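Local structure of catechol O-methyltransferase (Niastella koreensis, 7CVU) at residues A164-R169 with G208-D213. The protein transfers a methyl group from S-adenosyl-L-methionine to either hydroxyl of catechol-like compounds with the help of magnesium, and works as a homodimer. Residues are numbered along the deposited sequence; the frame is centred on the assembly and turned at random.
Sequences ADNVIR and GVKEYD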
loop_
_atom_site.group_PDB
_atom_site.type_symbol
_atom_site.label_atom_id
_atom_site.label_comp_id
_atom_site.label_asym_id
_atom_site.label_seq_id
_atom_site.Cartn_x
_atom_site.Cartn_y
_atom_site.Cartn_z
ATOM N N ALA C 164 1.591 7.498 7.784
ATOM C CA ALA C 164 2.369 7.652 9.033
ATOM C C ALA C 164 3.196 6.399 9.278
ATOM O O ALA C 164 2.625 5.292 9.330
ATOM C CB ALA C 164 1.437 7.897 10.194
ATOM N N ASP C 165 4.524 6.532 9.306
ATOM C CA ASP C 165 5.404 5.343 9.389
ATOM C C ASP C 165 5.692 4.982 10.842
ATOM O O ASP C 165 5.684 5.896 11.717
ATOM C CB ASP C 165 6.749 5.584 8.696
ATOM C CG ASP C 165 7.465 4.310 8.289
ATOM O OD1 ASP C 165 6.805 3.293 8.136
ATOM O OD2 ASP C 165 8.691 4.340 8.121
ATOM N N ASN C 166 5.902 3.690 11.071
ATOM C CA ASN C 166 6.509 3.103 12.278
ATOM C C ASN C 166 5.571 3.278 13.483
ATOM O O ASN C 166 6.024 3.841 14.508
ATOM C CB ASN C 166 7.864 3.733 12.540
ATOM C CG ASN C 166 8.796 2.820 13.294
ATOM O OD1 ASN C 166 8.383 1.753 13.777
ATOM N ND2 ASN C 166 10.034 3.295 13.426
ATOM N N VAL C 167 4.327 2.840 13.333
ATOM C CA VAL C 167 3.252 3.048 14.341
ATOM C C VAL C 167 3.004 1.790 15.181
ATOM O O VAL C 167 2.078 1.843 16.021
ATOM C CB VAL C 167 1.953 3.588 13.717
ATOM C CG1 VAL C 167 2.245 4.951 13.095
ATOM C CG2 VAL C 167 1.293 2.640 12.735
ATOM N N ILE C 168 3.740 0.693 14.985
ATOM C CA ILE C 168 3.501 -0.537 15.811
ATOM C C ILE C 168 4.710 -0.807 16.727
ATOM O O ILE C 168 4.544 -1.628 17.659
ATOM C CB ILE C 168 3.112 -1.771 14.980
ATOM C CG1 ILE C 168 4.260 -2.199 14.075
ATOM C CG2 ILE C 168 1.795 -1.559 14.215
ATOM C CD1 ILE C 168 4.021 -3.557 13.365
ATOM N N ARG C 169 5.865 -0.173 16.520
ATOM C CA ARG C 169 7.010 -0.225 17.486
ATOM C C ARG C 169 7.335 -1.690 17.815
ATOM O O ARG C 169 7.467 -2.013 19.007
ATOM C CB ARG C 169 6.717 0.600 18.751
ATOM C CG ARG C 169 5.988 1.923 18.518
ATOM C CD ARG C 169 6.725 2.770 17.489
ATOM N NE ARG C 169 7.989 3.189 18.062
ATOM C CZ ARG C 169 8.889 3.930 17.442
ATOM N NH1 ARG C 169 9.999 4.275 18.069
ATOM N NH2 ARG C 169 8.670 4.335 16.202
ATOM N N GLY C 208 10.671 -7.132 6.155
ATOM C CA GLY C 208 11.707 -6.801 5.181
ATOM C C GLY C 208 11.945 -5.302 5.230
ATOM O O GLY C 208 13.021 -4.870 5.659
ATOM N N VAL C 209 10.956 -4.518 4.825
ATOM C CA VAL C 209 10.971 -3.044 5.016
ATOM C C VAL C 209 11.223 -2.691 6.491
ATOM O O VAL C 209 10.312 -2.907 7.335
ATOM C CB VAL C 209 9.648 -2.397 4.541
ATOM C CG1 VAL C 209 9.575 -0.952 5.052
ATOM C CG2 VAL C 209 9.524 -2.474 3.020
ATOM N N LYS C 210 12.350 -2.030 6.781
ATOM C CA LYS C 210 12.758 -1.615 8.153
ATOM C C LYS C 210 12.600 -2.820 9.103
ATOM O O LYS C 210 12.247 -2.606 10.262
ATOM C CB LYS C 210 11.993 -0.355 8.586
ATOM C CG LYS C 210 12.230 0.859 7.680
ATOM C CD LYS C 210 12.313 2.207 8.400
ATOM C CE LYS C 210 11.023 2.590 9.101
ATOM N NZ LYS C 210 11.020 4.009 9.546
ATOM N N GLU C 211 12.865 -4.027 8.574
ATOM C CA GLU C 211 12.779 -5.385 9.181
ATOM C C GLU C 211 11.325 -5.734 9.518
ATOM O O GLU C 211 10.878 -6.717 9.037
ATOM C CB GLU C 211 13.649 -5.548 10.428
ATOM C CG GLU C 211 15.115 -5.818 10.110
ATOM C CD GLU C 211 15.779 -4.601 9.518
ATOM O OE1 GLU C 211 16.420 -4.734 8.448
ATOM O OE2 GLU C 211 15.595 -3.507 10.112
ATOM N N TYR C 212 10.666 -4.915 10.329
ATOM C CA TYR C 212 9.260 -5.115 10.818
ATOM C C TYR C 212 8.662 -3.731 11.040
ATOM O O TYR C 212 9.231 -2.923 11.817
ATOM C CB TYR C 212 9.244 -5.932 12.116
ATOM C CG TYR C 212 7.885 -6.208 12.700
ATOM C CD1 TYR C 212 6.778 -6.462 11.904
ATOM C CD2 TYR C 212 7.728 -6.322 14.068
ATOM C CE1 TYR C 212 5.538 -6.712 12.453
ATOM C CE2 TYR C 212 6.508 -6.613 14.627
ATOM C CZ TYR C 212 5.406 -6.805 13.817
ATOM O OH TYR C 212 4.196 -7.126 14.339
ATOM N N ASP C 213 7.649 -3.382 10.256
ATOM C CA ASP C 213 7.132 -1.992 10.240
ATOM C C ASP C 213 5.615 -2.031 10.241
ATOM O O ASP C 213 5.028 -2.935 9.605
ATOM C CB ASP C 213 7.654 -1.211 9.039
ATOM C CG ASP C 213 7.386 0.287 9.091
ATOM O OD1 ASP C 213 7.112 0.806 10.165
ATOM O OD2 ASP C 213 7.571 0.942 8.049
#
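Asp165 and Lys210 reach for each other from opposite directions at the metal site of this Rossmann-like class I methyltransferase, where the C-terminal end of strand 161-165 meets the loop entering antiparallel strand 213-220. The salt bridge joins Lys210 NZ to Asp165 OD2 at 2.8 Å, the ammonium sitting above the carboxylate plane, 40° out of it. Lysine suits the place because its long chain, bent at chi2 and chi3, can carry a positive charge from the turn between strands 199-206 and 213-220 into a cluster of acids; Asp139, another magnesium ligand, is a weaker, more distant ionic partner. Gln45 donates a second hydrogen bond to the same Asp165 oxygen, which helps hold this metal-binding carboxylate.

The other oxygen, Asp165 OD1, lies only 2.5 Å from Asp213 OD2, and the two carboxylate planes are turned 72° apart. Asp213 also turns OD1 to the backbone of Asn166, 3.2 Å from its CA. Asn166, like Asp165, suits the strand end by offering a side-chain oxygen for magnesium.

Away from the charges the contact becomes apolar. Ile168 brings the slim CD1 end of its extended CG1 branch (chi2 171°) over one face of the Tyr212 ring, nearest CE1 and CZ, and Val9 of the second subunit packs on both residues. Tyrosine pairs this apolar face with a hydroxyl hydrogen-bonded to Gln205 OE1, while Ile168 CD1 makes a CH-pi contact, 4.0 Å from the ring centroid.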